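Local atomic coordinates of deoxyribodipyrimidine photo-lyase (Oryza sativa Japonica Group, PDB entry 3UMV), a protein that uses light and its FAD cofactor to split cyclobutane pyrimidine dimers in UV-damaged DNA back into two pyrimidines. Residues 344-349 and 456-461; 402-407 and 411-416; 433-438 and 443-448. One frame throughout, in Å; residues are numbered along the deposited sequence. Where two conformers were deposited one is given.

Contact 1: residues 344-349 and 456-461; sequences WEWARK and GKIRYM. With URE (urea), chain K.
The first turn of helix 345-353 lies against the irregular loop 456-461, and the backbones come closest at Ala347 and Ile458, whose CA atoms are 6.8 Å apart. This is a helix-to-loop contact in the helical, FAD-binding part of the photolyase fold. No hydrogen bond joins the two segments; the pairing is apolar and partly buried. Trp346 and Ala347 receive the end of Ile458. The Ile458 methyl CD1 lies 3.9 Å from Trp346 CH2 and 3.9 Å from Ala347 CB, so a single methyl touches both residues. It comes at the indole obliquely. Ala347 CB itself sits 3.8 Å above the plane of the Trp346 ring, over its centre. The indole reaches the loop because Trp346 CG stands between the backbone N and the carbonyl carbon (chi1 75°). Lys457 meets the same end of the indole: its CB is 4.0 Å from Trp346 CZ3, while its extended chain leads away. Lys457 N is hydrogen-bonded to Thr350 OG1, one turn further along the helix. Beyond Ile458 the loop lines a urea site, where Tyr460 N is 2.9 Å from urea N1. At the edge of the indole, near its plane, the Lys457 carbonyl oxygen O lies 3.9 Å from Trp346 CZ3.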
loop_
_atom_site.group_PDB
_atom_site.type_symbol
_atom_site.label_atom_id
_atom_site.label_comp_id
_atom_site.label_asym_id
_atom_site.label_seq_id
_atom_site.Cartn_x
_atom_site.Cartn_y
_atom_site.Cartn_z
ATOM N N TRP A 344 2.696 2.500 -21.624
ATOM C CA TRP A 344 3.601 2.111 -22.703
ATOM C C TRP A 344 3.143 2.707 -24.041
ATOM O O TRP A 344 1.957 2.969 -24.222
ATOM C CB TRP A 344 3.707 0.584 -22.781
ATOM C CG TRP A 344 5.029 0.022 -22.293
ATOM C CD1 TRP A 344 6.022 -0.512 -23.063
ATOM C CD2 TRP A 344 5.486 -0.070 -20.934
ATOM N NE1 TRP A 344 7.067 -0.924 -22.270
ATOM C CE2 TRP A 344 6.760 -0.664 -20.962
ATOM C CE3 TRP A 344 4.935 0.284 -19.702
ATOM C CZ2 TRP A 344 7.498 -0.910 -19.802
ATOM C CZ3 TRP A 344 5.671 0.049 -18.551
ATOM C CH2 TRP A 344 6.937 -0.543 -18.608
ATOM N N GLU A 345 4.070 2.911 -24.977
ATOM C CA GLU A 345 3.731 3.566 -26.250
ATOM C C GLU A 345 2.608 2.876 -27.038
ATOM O O GLU A 345 1.752 3.548 -27.616
ATOM C CB GLU A 345 4.979 3.740 -27.128
ATOM C CG GLU A 345 4.760 4.675 -28.290
ATOM C CD GLU A 345 5.976 4.790 -29.188
ATOM O OE1 GLU A 345 5.992 5.691 -30.050
ATOM O OE2 GLU A 345 6.911 3.978 -29.040
ATOM N N TRP A 346 2.578 1.545 -27.041
ATOM C CA TRP A 346 1.557 0.841 -27.807
ATOM C C TRP A 346 0.175 1.215 -27.284
ATOM O O TRP A 346 -0.764 1.362 -28.054
ATOM C CB TRP A 346 1.752 -0.674 -27.737
ATOM C CG TRP A 346 1.354 -1.300 -26.423
ATOM C CD1 TRP A 346 2.164 -1.542 -25.358
ATOM C CD2 TRP A 346 0.047 -1.771 -26.050
ATOM N NE1 TRP A 346 1.447 -2.127 -24.338
ATOM C CE2 TRP A 346 0.147 -2.274 -24.737
ATOM C CE3 TRP A 346 -1.197 -1.804 -26.693
ATOM C CZ2 TRP A 346 -0.937 -2.812 -24.058
ATOM C CZ3 TRP A 346 -2.283 -2.339 -26.015
ATOM C CH2 TRP A 346 -2.139 -2.834 -24.704
ATOM N N ALA A 347 0.073 1.344 -25.963
ATOM C CA ALA A 347 -1.204 1.604 -25.301
ATOM C C ALA A 347 -1.618 3.055 -25.502
ATOM O O ALA A 347 -2.786 3.366 -25.766
ATOM C CB ALA A 347 -1.118 1.272 -23.834
ATOM N N ARG A 348 -0.657 3.963 -25.371
ATOM C CA ARG A 348 -0.960 5.364 -25.640
ATOM C C ARG A 348 -1.485 5.549 -27.049
ATOM O O ARG A 348 -2.489 6.227 -27.256
ATOM C CB ARG A 348 0.261 6.252 -25.386
ATOM C CG ARG A 348 0.640 6.308 -23.908
ATOM C CD ARG A 348 1.855 7.181 -23.607
ATOM N NE ARG A 348 3.144 6.508 -23.793
ATOM C CZ ARG A 348 4.019 6.818 -24.748
ATOM N NH1 ARG A 348 3.731 7.765 -25.634
ATOM N NH2 ARG A 348 5.183 6.177 -24.828
ATOM N N LYS A 349 -0.821 4.925 -28.014
ATOM C CA LYS A 349 -1.203 5.091 -29.417
ATOM C C LYS A 349 -2.584 4.507 -29.717
ATOM O O LYS A 349 -3.388 5.108 -30.432
ATOM C CB LYS A 349 -0.141 4.495 -30.332
ATOM C CG LYS A 349 1.140 5.318 -30.341
ATOM C CD LYS A 349 2.282 4.599 -31.032
ATOM C CE LYS A 349 2.139 4.626 -32.531
ATOM N NZ LYS A 349 3.254 3.914 -33.238
ATOM N N GLY A 456 -9.688 0.499 -28.293
ATOM C CA GLY A 456 -8.605 0.077 -29.160
ATOM C C GLY A 456 -8.181 -1.336 -28.786
ATOM O O GLY A 456 -9.029 -2.217 -28.610
ATOM N N LYS A 457 -6.874 -1.546 -28.648
ATOM C CA LYS A 457 -6.340 -2.850 -28.241
ATOM C C LYS A 457 -6.255 -3.066 -26.725
ATOM O O LYS A 457 -5.759 -4.089 -26.264
ATOM C CB LYS A 457 -4.983 -3.086 -28.898
ATOM C CG LYS A 457 -5.050 -2.977 -30.410
ATOM C CD LYS A 457 -3.701 -3.207 -31.058
ATOM C CE LYS A 457 -3.767 -2.852 -32.532
ATOM N NZ LYS A 457 -2.460 -3.068 -33.219
ATOM N N ILE A 458 -6.727 -2.104 -25.942
ATOM C CA ILE A 458 -6.733 -2.278 -24.493
ATOM C C ILE A 458 -7.732 -3.393 -24.197
ATOM O O ILE A 458 -8.800 -3.428 -24.791
ATOM C CB ILE A 458 -7.195 -0.994 -23.777
ATOM C CG1 ILE A 458 -6.248 0.164 -24.118
ATOM C CG2 ILE A 458 -7.273 -1.226 -22.270
ATOM C CD1 ILE A 458 -4.778 -0.135 -23.813
ATOM N N ARG A 459 -7.385 -4.289 -23.272
ATOM C CA ARG A 459 -8.257 -5.410 -22.905
ATOM C C ARG A 459 -9.678 -4.972 -22.514
ATOM O O ARG A 459 -9.865 -4.046 -21.706
ATOM C CB ARG A 459 -7.617 -6.232 -21.777
ATOM C CG ARG A 459 -8.422 -7.487 -21.399
ATOM C CD ARG A 459 -7.985 -8.072 -20.052
ATOM N NE ARG A 459 -6.572 -8.451 -20.033
ATOM C CZ ARG A 459 -6.115 -9.609 -19.568
ATOM N NH1 ARG A 459 -6.967 -10.506 -19.081
ATOM N NH2 ARG A 459 -4.805 -9.873 -19.589
ATOM N N TYR A 460 -10.675 -5.652 -23.087
ATOM C CA TYR A 460 -12.083 -5.335 -22.869
ATOM C C TYR A 460 -12.696 -6.374 -21.934
ATOM O O TYR A 460 -12.300 -7.534 -21.952
ATOM C CB TYR A 460 -12.839 -5.333 -24.206
ATOM C CG TYR A 460 -14.263 -4.823 -24.111
ATOM C CD1 TYR A 460 -15.337 -5.671 -24.332
ATOM C CD2 TYR A 460 -14.528 -3.498 -23.810
ATOM C CE1 TYR A 460 -16.640 -5.211 -24.255
ATOM C CE2 TYR A 460 -15.832 -3.025 -23.720
ATOM C CZ TYR A 460 -16.880 -3.887 -23.943
ATOM O OH TYR A 460 -18.184 -3.436 -23.860
ATOM N N MET A 461 -13.644 -5.946 -21.107
ATOM C CA MET A 461 -14.422 -6.861 -20.279
ATOM C C MET A 461 -15.863 -6.389 -20.350
ATOM O O MET A 461 -16.120 -5.191 -20.493
ATOM C CB MET A 461 -13.943 -6.835 -18.828
ATOM C CG MET A 461 -12.535 -7.406 -18.571
ATOM S SD MET A 461 -11.998 -7.100 -16.856
ATOM C CE MET A 461 -12.912 -8.370 -15.971
HETATM C C URE K . -10.305 -6.419 -26.719
HETATM O O URE K . -9.974 -5.234 -26.839
HETATM N N1 URE K . -10.209 -7.047 -25.564
HETATM N N2 URE K . -10.770 -7.068 -27.758
#

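Contact 2: residues 402-407 and 411-416; sequences KILEWT and EEALST. With EDO (1,2-ethanediol), chain F.
This is a buried helix-to-helix contact across a tight connection, between the C-terminal end of helix 393-405 and the start of helix 410-424. Ala413 is its centre. Its CB points at the first helix and lies 3.6 Å from Leu404 CA, and the CA atoms of these two residues are 5.0 Å apart. The small methyl permits this close approach. Ile403 packs on one flank through its branch methyl CG2, which is 3.6 Å from Ala413 O. That methyl is anti to the backbone N of Ile403, while CG1 takes the position beside it (chi1 -62°). Thr407 folds back at the helix end. In one of its two deposited conformers, its OG1 donates a hydrogen bond of 2.8 Å to Ile403 O, with the donor tilted 31° from the carbonyl plane. In that conformer the same OG1 is 3.2 Å from Ala413 CB. On the far side of helix 393-405, Lys402 NZ forms a 2.7 Å salt bridge with Glu405 OE2, on the syn lone pair of that oxygen. Glu405 OE1 accepts a hydrogen bond from O1 of a bound 1,2-ethanediol, probably from the crystallisation liquor, and is also hydrogen-bonded with Tyr460 OH. A glutamine in place of Glu405 would probably leave the Lys402 ammonium without its charged mate in a buried setting. Trp406, the first residue to leave the helix, has Lys402 O 3.2 Å above one face of its ring and meets Trp378 edge-to-face. The arrangement of Trp406 with Trp378 and Trp399, all predicted electron-transfer sites, is consistent with the tryptophan relay of class II photolyases.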
loop_
_atom_site.group_PDB
_atom_site.type_symbol
_atom_site.label_atom_id
_atom_site.label_comp_id
_atom_site.label_asym_id
_atom_site.label_seq_id
_atom_site.Cartn_x
_atom_site.Cartn_y
_atom_site.Cartn_z
ATOM N N LYS A 402 -15.014 -0.116 -17.197
ATOM C CA LYS A 402 -16.259 0.581 -17.547
ATOM C C LYS A 402 -16.095 2.099 -17.478
ATOM O O LYS A 402 -16.714 2.840 -18.242
ATOM C CB LYS A 402 -17.415 0.141 -16.657
ATOM C CG LYS A 402 -17.842 -1.302 -16.853
ATOM C CD LYS A 402 -18.339 -1.534 -18.270
ATOM C CE LYS A 402 -17.570 -2.662 -18.921
ATOM N NZ LYS A 402 -18.218 -3.159 -20.181
ATOM N N ILE A 403 -15.252 2.579 -16.567
ATOM C CA ILE A 403 -15.030 4.015 -16.482
ATOM C C ILE A 403 -14.386 4.519 -17.775
ATOM O O ILE A 403 -14.779 5.561 -18.301
ATOM C CB ILE A 403 -14.192 4.375 -15.253
ATOM C CG1 ILE A 403 -14.926 3.959 -13.988
ATOM C CG2 ILE A 403 -13.903 5.868 -15.211
ATOM C CD1 ILE A 403 -14.146 4.199 -12.705
ATOM N N LEU A 404 -13.438 3.754 -18.312
ATOM C CA LEU A 404 -12.885 4.043 -19.641
ATOM C C LEU A 404 -13.982 4.068 -20.708
ATOM O O LEU A 404 -14.026 4.954 -21.586
ATOM C CB LEU A 404 -11.834 2.998 -20.017
ATOM C CG LEU A 404 -11.321 3.065 -21.456
ATOM C CD1 LEU A 404 -10.639 4.410 -21.719
ATOM C CD2 LEU A 404 -10.363 1.907 -21.733
ATOM N N GLU A 405 -14.889 3.102 -20.627
ATOM C CA GLU A 405 -15.933 2.974 -21.640
ATOM C C GLU A 405 -16.987 4.081 -21.581
ATOM O O GLU A 405 -17.637 4.365 -22.573
ATOM C CB GLU A 405 -16.618 1.625 -21.478
ATOM C CG GLU A 405 -17.416 1.184 -22.684
ATOM C CD GLU A 405 -17.926 -0.234 -22.541
ATOM O OE1 GLU A 405 -18.486 -0.754 -23.519
ATOM O OE2 GLU A 405 -17.747 -0.839 -21.465
ATOM N N TRP A 406 -17.160 4.692 -20.416
ATOM C CA TRP A 406 -18.239 5.647 -20.216
ATOM C C TRP A 406 -17.735 7.052 -19.904
ATOM O O TRP A 406 -18.444 7.842 -19.294
ATOM C CB TRP A 406 -19.151 5.193 -19.066
ATOM C CG TRP A 406 -19.751 3.843 -19.270
ATOM C CD1 TRP A 406 -20.016 3.224 -20.461
ATOM C CD2 TRP A 406 -20.136 2.928 -18.244
ATOM N NE1 TRP A 406 -20.562 1.975 -20.229
ATOM C CE2 TRP A 406 -20.640 1.776 -18.874
ATOM C CE3 TRP A 406 -20.098 2.971 -16.846
ATOM C CZ2 TRP A 406 -21.103 0.674 -18.151
ATOM C CZ3 TRP A 406 -20.577 1.878 -16.130
ATOM C CH2 TRP A 406 -21.060 0.749 -16.785
ATOM N N THR A 407 -16.506 7.367 -20.289
ATOM C CA THR A 407 -16.050 8.742 -20.136
ATOM C C THR A 407 -15.455 9.261 -21.432
ATOM O O THR A 407 -15.195 8.493 -22.360
ATOM C CB THR A 407 -15.072 8.923 -18.953
ATOM O OG1 THR A 407 -13.932 8.078 -19.132
ATOM C CG2 THR A 407 -15.759 8.575 -17.636
ATOM N N GLU A 411 -7.635 9.815 -20.244
ATOM C CA GLU A 411 -7.082 10.603 -19.140
ATOM C C GLU A 411 -8.151 10.957 -18.087
ATOM O O GLU A 411 -7.900 10.845 -16.883
ATOM C CB GLU A 411 -6.330 11.842 -19.653
ATOM C CG GLU A 411 -5.699 12.736 -18.552
ATOM C CD GLU A 411 -4.442 12.152 -17.897
ATOM O OE1 GLU A 411 -3.928 12.766 -16.936
ATOM O OE2 GLU A 411 -3.962 11.091 -18.321
ATOM N N GLU A 412 -9.335 11.367 -18.542
ATOM C CA GLU A 412 -10.457 11.611 -17.634
ATOM C C GLU A 412 -10.876 10.334 -16.899
ATOM O O GLU A 412 -11.182 10.372 -15.709
ATOM C CB GLU A 412 -11.665 12.185 -18.386
ATOM C CG GLU A 412 -12.891 12.399 -17.502
ATOM C CD GLU A 412 -12.734 13.569 -16.552
ATOM O OE1 GLU A 412 -11.809 14.383 -16.767
ATOM O OE2 GLU A 412 -13.539 13.680 -15.596
ATOM N N ALA A 413 -10.890 9.210 -17.612
ATOM C CA ALA A 413 -11.214 7.923 -16.992
ATOM C C ALA A 413 -10.214 7.583 -15.882
ATOM O O ALA A 413 -10.599 7.213 -14.768
ATOM C CB ALA A 413 -11.228 6.811 -18.041
ATOM N N LEU A 414 -8.931 7.720 -16.204
ATOM C CA LEU A 414 -7.855 7.410 -15.263
ATOM C C LEU A 414 -7.969 8.284 -14.020
ATOM O O LEU A 414 -7.857 7.796 -12.886
ATOM C CB LEU A 414 -6.500 7.618 -15.939
ATOM C CG LEU A 414 -5.223 7.163 -15.249
ATOM C CD1 LEU A 414 -5.278 5.659 -14.954
ATOM C CD2 LEU A 414 -4.048 7.489 -16.168
ATOM N N SER A 415 -8.207 9.576 -14.228
ATOM C CA SER A 415 -8.325 10.522 -13.117
ATOM C C SER A 415 -9.502 10.166 -12.216
ATOM O O SER A 415 -9.423 10.254 -10.990
ATOM C CB SER A 415 -8.494 11.945 -13.661
ATOM O OG SER A 415 -8.661 12.867 -12.606
ATOM N N THR A 416 -10.608 9.772 -12.829
ATOM C CA THR A 416 -11.803 9.440 -12.057
ATOM C C THR A 416 -11.623 8.139 -11.268
ATOM O O THR A 416 -11.976 8.065 -10.086
ATOM C CB THR A 416 -13.059 9.413 -12.958
ATOM O OG1 THR A 416 -13.338 10.748 -13.398
ATOM C CG2 THR A 416 -14.252 8.916 -12.190
HETATM C C1 EDO F . -17.672 -0.134 -26.841
HETATM O O1 EDO F . -18.181 0.704 -25.875
HETATM C C2 EDO F . -16.369 -0.532 -26.775
HETATM O O2 EDO F . -15.883 -1.423 -27.700
#

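Contact 3: residues 433-438 and 443-448; sequences GYVGCM and GLHDQG. With FAD (flavin-adenine dinucleotide), chain I; EDO (1,2-ethanediol), chain D.
The contact belongs to the C-terminal end of a flavin-lining helix, 431-442, where the chain leaves the helix at Gly443 and folds back through a type II beta turn, Gly443 to Asp446. Leu444 N donates a hydrogen bond to Met438 O, 3.1 Å long and nearly straight at 166°. It is the only hydrogen bond between the two segments. The turn is closed by Asp446 N bonding to Gly443 O. Leu444 then turns its side chain toward the helix, where it crosses that of Val435 at about a right angle. Its CD2 is 3.6 Å from Met438 CB and 4.1 Å from Val435 CG1. CG anti to the backbone N (chi1 -179°) carries the leucine branches toward these two residues. His445 comes next to the same valine. Val435 CG1 meets the ring at its edge, near the ring plane, 3.4 Å from His445 CD2. One face of the imidazole is covered by Leu444 CG, 3.6 Å above the ring centre. His445 ND1 is hydrogen-bonded to Tyr183 O, which helps to fix the rotation of the ring; NE2 is buried with no partner in the model. The helix turns another face to the cofactor. Gly433 CA is 3.2 Å from FAD N5, and Gly436 CA also lies against the isoalloxazine, at C8. The flavin packs directly against the backbone at both glycines. Helix 310-333 packs behind the turn, with Phe330 against Val435 and Leu444 and with Leu326 against His445. Helix 410-424 borders the helix elsewhere, its Leu414 touching Met438.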
loop_
_atom_site.group_PDB
_atom_site.type_symbol
_atom_site.label_atom_id
_atom_site.label_comp_id
_atom_site.label_asym_id
_atom_site.label_seq_id
_atom_site.Cartn_x
_atom_site.Cartn_y
_atom_site.Cartn_z
ATOM N N GLY A 433 -2.695 0.742 -6.281
ATOM C CA GLY A 433 -3.905 1.409 -6.735
ATOM C C GLY A 433 -3.691 2.139 -8.046
ATOM O O GLY A 433 -4.496 2.018 -8.973
ATOM N N TYR A 434 -2.610 2.906 -8.120
ATOM C CA TYR A 434 -2.260 3.577 -9.357
ATOM C C TYR A 434 -2.050 2.546 -10.439
ATOM O O TYR A 434 -2.563 2.685 -11.560
ATOM C CB TYR A 434 -0.994 4.410 -9.183
ATOM C CG TYR A 434 -1.178 5.562 -8.214
ATOM C CD1 TYR A 434 -0.580 5.555 -6.977
ATOM C CD2 TYR A 434 -1.959 6.655 -8.560
ATOM C CE1 TYR A 434 -0.752 6.596 -6.090
ATOM C CE2 TYR A 434 -2.125 7.713 -7.695
ATOM C CZ TYR A 434 -1.518 7.684 -6.464
ATOM O OH TYR A 434 -1.688 8.753 -5.608
ATOM N N VAL A 435 -1.313 1.488 -10.107
ATOM C CA VAL A 435 -1.007 0.461 -11.095
ATOM C C VAL A 435 -2.249 -0.335 -11.533
ATOM O O VAL A 435 -2.379 -0.660 -12.706
ATOM C CB VAL A 435 0.193 -0.435 -10.682
ATOM C CG1 VAL A 435 0.359 -1.657 -11.619
ATOM C CG2 VAL A 435 1.464 0.415 -10.728
ATOM N N GLY A 436 -3.154 -0.624 -10.600
ATOM C CA GLY A 436 -4.413 -1.289 -10.932
ATOM C C GLY A 436 -5.245 -0.482 -11.922
ATOM O O GLY A 436 -5.760 -1.018 -12.909
ATOM N N CYS A 437 -5.368 0.815 -11.666
ATOM C CA CYS A 437 -6.110 1.706 -12.568
ATOM C C CYS A 437 -5.418 1.775 -13.926
ATOM O O CYS A 437 -6.086 1.727 -14.977
ATOM C CB CYS A 437 -6.250 3.100 -11.952
ATOM S SG CYS A 437 -7.332 3.123 -10.497
ATOM N N MET A 438 -4.083 1.876 -13.904
ATOM C CA MET A 438 -3.313 1.890 -15.145
ATOM C C MET A 438 -3.408 0.564 -15.902
ATOM O O MET A 438 -3.421 0.549 -17.125
ATOM C CB MET A 438 -1.853 2.256 -14.883
ATOM C CG MET A 438 -1.645 3.671 -14.420
ATOM S SD MET A 438 -1.670 4.884 -15.765
ATOM C CE MET A 438 -0.032 4.618 -16.478
ATOM N N GLY A 443 -3.761 -0.464 -20.113
ATOM C CA GLY A 443 -3.130 -1.735 -20.414
ATOM C C GLY A 443 -1.745 -1.942 -19.818
ATOM O O GLY A 443 -0.968 -2.740 -20.318
ATOM N N LEU A 444 -1.432 -1.217 -18.747
ATOM C CA LEU A 444 -0.123 -1.336 -18.110
ATOM C C LEU A 444 0.080 -2.775 -17.650
ATOM O O LEU A 444 -0.822 -3.373 -17.075
ATOM C CB LEU A 444 -0.028 -0.381 -16.913
ATOM C CG LEU A 444 1.305 -0.378 -16.146
ATOM C CD1 LEU A 444 2.451 0.004 -17.067
ATOM C CD2 LEU A 444 1.275 0.527 -14.917
ATOM N N HIS A 445 1.260 -3.323 -17.938
ATOM C CA HIS A 445 1.627 -4.697 -17.549
ATOM C C HIS A 445 0.777 -5.771 -18.233
ATOM O O HIS A 445 0.851 -6.946 -17.866
ATOM C CB HIS A 445 1.557 -4.907 -16.037
ATOM C CG HIS A 445 2.350 -3.926 -15.235
ATOM N ND1 HIS A 445 3.598 -3.470 -15.608
ATOM C CD2 HIS A 445 2.070 -3.326 -14.049
ATOM C CE1 HIS A 445 4.049 -2.629 -14.693
ATOM N NE2 HIS A 445 3.141 -2.527 -13.737
ATOM N N ASP A 446 -0.053 -5.357 -19.193
ATOM C CA ASP A 446 -0.879 -6.279 -19.971
ATOM C C ASP A 446 -0.403 -6.351 -21.413
ATOM O O ASP A 446 0.369 -5.494 -21.872
ATOM C CB ASP A 446 -2.318 -5.772 -19.973
ATOM C CG ASP A 446 -3.338 -6.865 -20.236
ATOM O OD1 ASP A 446 -4.540 -6.557 -20.119
ATOM O OD2 ASP A 446 -2.959 -8.022 -20.546
ATOM N N GLN A 447 -0.896 -7.351 -22.143
ATOM C CA GLN A 447 -0.730 -7.410 -23.598
ATOM C C GLN A 447 -1.876 -6.651 -24.287
ATOM O O GLN A 447 -2.853 -6.273 -23.639
ATOM C CB GLN A 447 -0.768 -8.855 -24.069
ATOM C CG GLN A 447 -2.066 -9.555 -23.749
ATOM C CD GLN A 447 -2.190 -10.872 -24.501
ATOM O OE1 GLN A 447 -1.834 -11.923 -23.983
ATOM N NE2 GLN A 447 -2.682 -10.812 -25.728
ATOM N N GLY A 448 -1.756 -6.436 -25.592
ATOM C CA GLY A 448 -2.857 -5.913 -26.393
ATOM C C GLY A 448 -3.781 -7.040 -26.847
ATOM O O GLY A 448 -3.436 -8.222 -26.787
HETATM P PA FAD I . -5.591 -11.224 -2.409
HETATM O O1A FAD I . -6.130 -11.854 -3.657
HETATM O O2A FAD I . -5.719 -12.073 -1.174
HETATM O O5B FAD I . -4.067 -10.818 -2.676
HETATM C C5B FAD I . -3.096 -10.834 -1.651
HETATM C C4B FAD I . -2.127 -9.662 -1.833
HETATM O O4B FAD I . -1.480 -9.698 -3.097
HETATM C C3B FAD I . -2.844 -8.327 -1.810
HETATM O O3B FAD I . -3.064 -7.879 -0.494
HETATM C C2B FAD I . -1.858 -7.454 -2.531
HETATM O O2B FAD I . -0.778 -7.150 -1.669
HETATM C C1B FAD I . -1.333 -8.386 -3.593
HETATM N N9A FAD I . -2.079 -8.224 -4.852
HETATM C C8A FAD I . -3.167 -8.938 -5.281
HETATM N N7A FAD I . -3.519 -8.459 -6.497
HETATM C C5A FAD I . -2.678 -7.441 -6.836
HETATM C C6A FAD I . -2.559 -6.596 -7.946
HETATM N N6A FAD I . -3.317 -6.742 -9.031
HETATM N N1A FAD I . -1.562 -5.646 -7.979
HETATM C C2A FAD I . -0.681 -5.537 -6.929
HETATM N N3A FAD I . -0.801 -6.366 -5.835
HETATM C C4A FAD I . -1.772 -7.305 -5.802
HETATM N N1 FAD I . -4.417 -2.949 -4.485
HETATM C C2 FAD I . -4.106 -2.233 -3.366
HETATM O O2 FAD I . -3.394 -2.775 -2.521
HETATM N N3 FAD I . -4.560 -0.934 -3.214
HETATM C C4 FAD I . -5.351 -0.348 -4.185
HETATM O O4 FAD I . -5.759 0.810 -4.043
HETATM C C4X FAD I . -5.653 -1.082 -5.326
HETATM N N5 FAD I . -6.446 -0.562 -6.322
HETATM C C5X FAD I . -6.719 -1.299 -7.457
HETATM C C6 FAD I . -7.501 -0.747 -8.481
HETATM C C7 FAD I . -7.783 -1.493 -9.629
HETATM C C7M FAD I . -8.614 -0.871 -10.721
HETATM C C8 FAD I . -7.285 -2.795 -9.738
HETATM C C8M FAD I . -7.557 -3.645 -10.943
HETATM C C9 FAD I . -6.524 -3.333 -8.714
HETATM C C9A FAD I . -6.240 -2.590 -7.583
HETATM N N10 FAD I . -5.483 -3.137 -6.567
HETATM C C10 FAD I . -5.193 -2.375 -5.461
HETATM C "C1'" FAD I . -4.932 -4.554 -6.647
HETATM C "C2'" FAD I . -5.876 -5.642 -6.043
HETATM O "O2'" FAD I . -7.235 -5.556 -6.488
HETATM C "C3'" FAD I . -5.890 -5.674 -4.504
HETATM O "O3'" FAD I . -4.570 -5.711 -4.031
HETATM C "C4'" FAD I . -6.641 -6.878 -3.929
HETATM O "O4'" FAD I . -7.981 -6.866 -4.384
HETATM C "C5'" FAD I . -6.565 -6.802 -2.406
HETATM O "O5'" FAD I . -7.422 -7.688 -1.725
HETATM P P FAD I . -6.792 -8.935 -0.935
HETATM O O1P FAD I . -5.679 -8.480 -0.012
HETATM O O2P FAD I . -7.890 -9.667 -0.209
HETATM O O3P FAD I . -6.293 -9.766 -2.225
HETATM C C1 EDO D . 1.475 -9.565 -21.138
HETATM O O1 EDO D . 0.880 -10.785 -21.363
HETATM C C2 EDO D . 1.606 -9.057 -19.874
HETATM O O2 EDO D . 0.886 -9.564 -18.812
#

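Overall arrangement
From the N terminus, the chain first enters these contacts at 344-349, at the start of helix 345-353. It returns to that helix more than a hundred residues later at 456-461, so contact 1 closes a long, largely helical loop. Contacts 2 and 3 are both nested inside it, in series: contact 2 joins helices 393-405 and 410-424, and contact 3 folds the loop after helix 431-442 back onto the end of that helix. None cross. Contact 1 reaches contact 2 through a probable hydrogen bond of Met461 O with Lys402 NZ, and contact 3 through the salt bridge of Arg459 with Asp446. Helices 410-424 and 431-442 pack together between contacts 2 and 3.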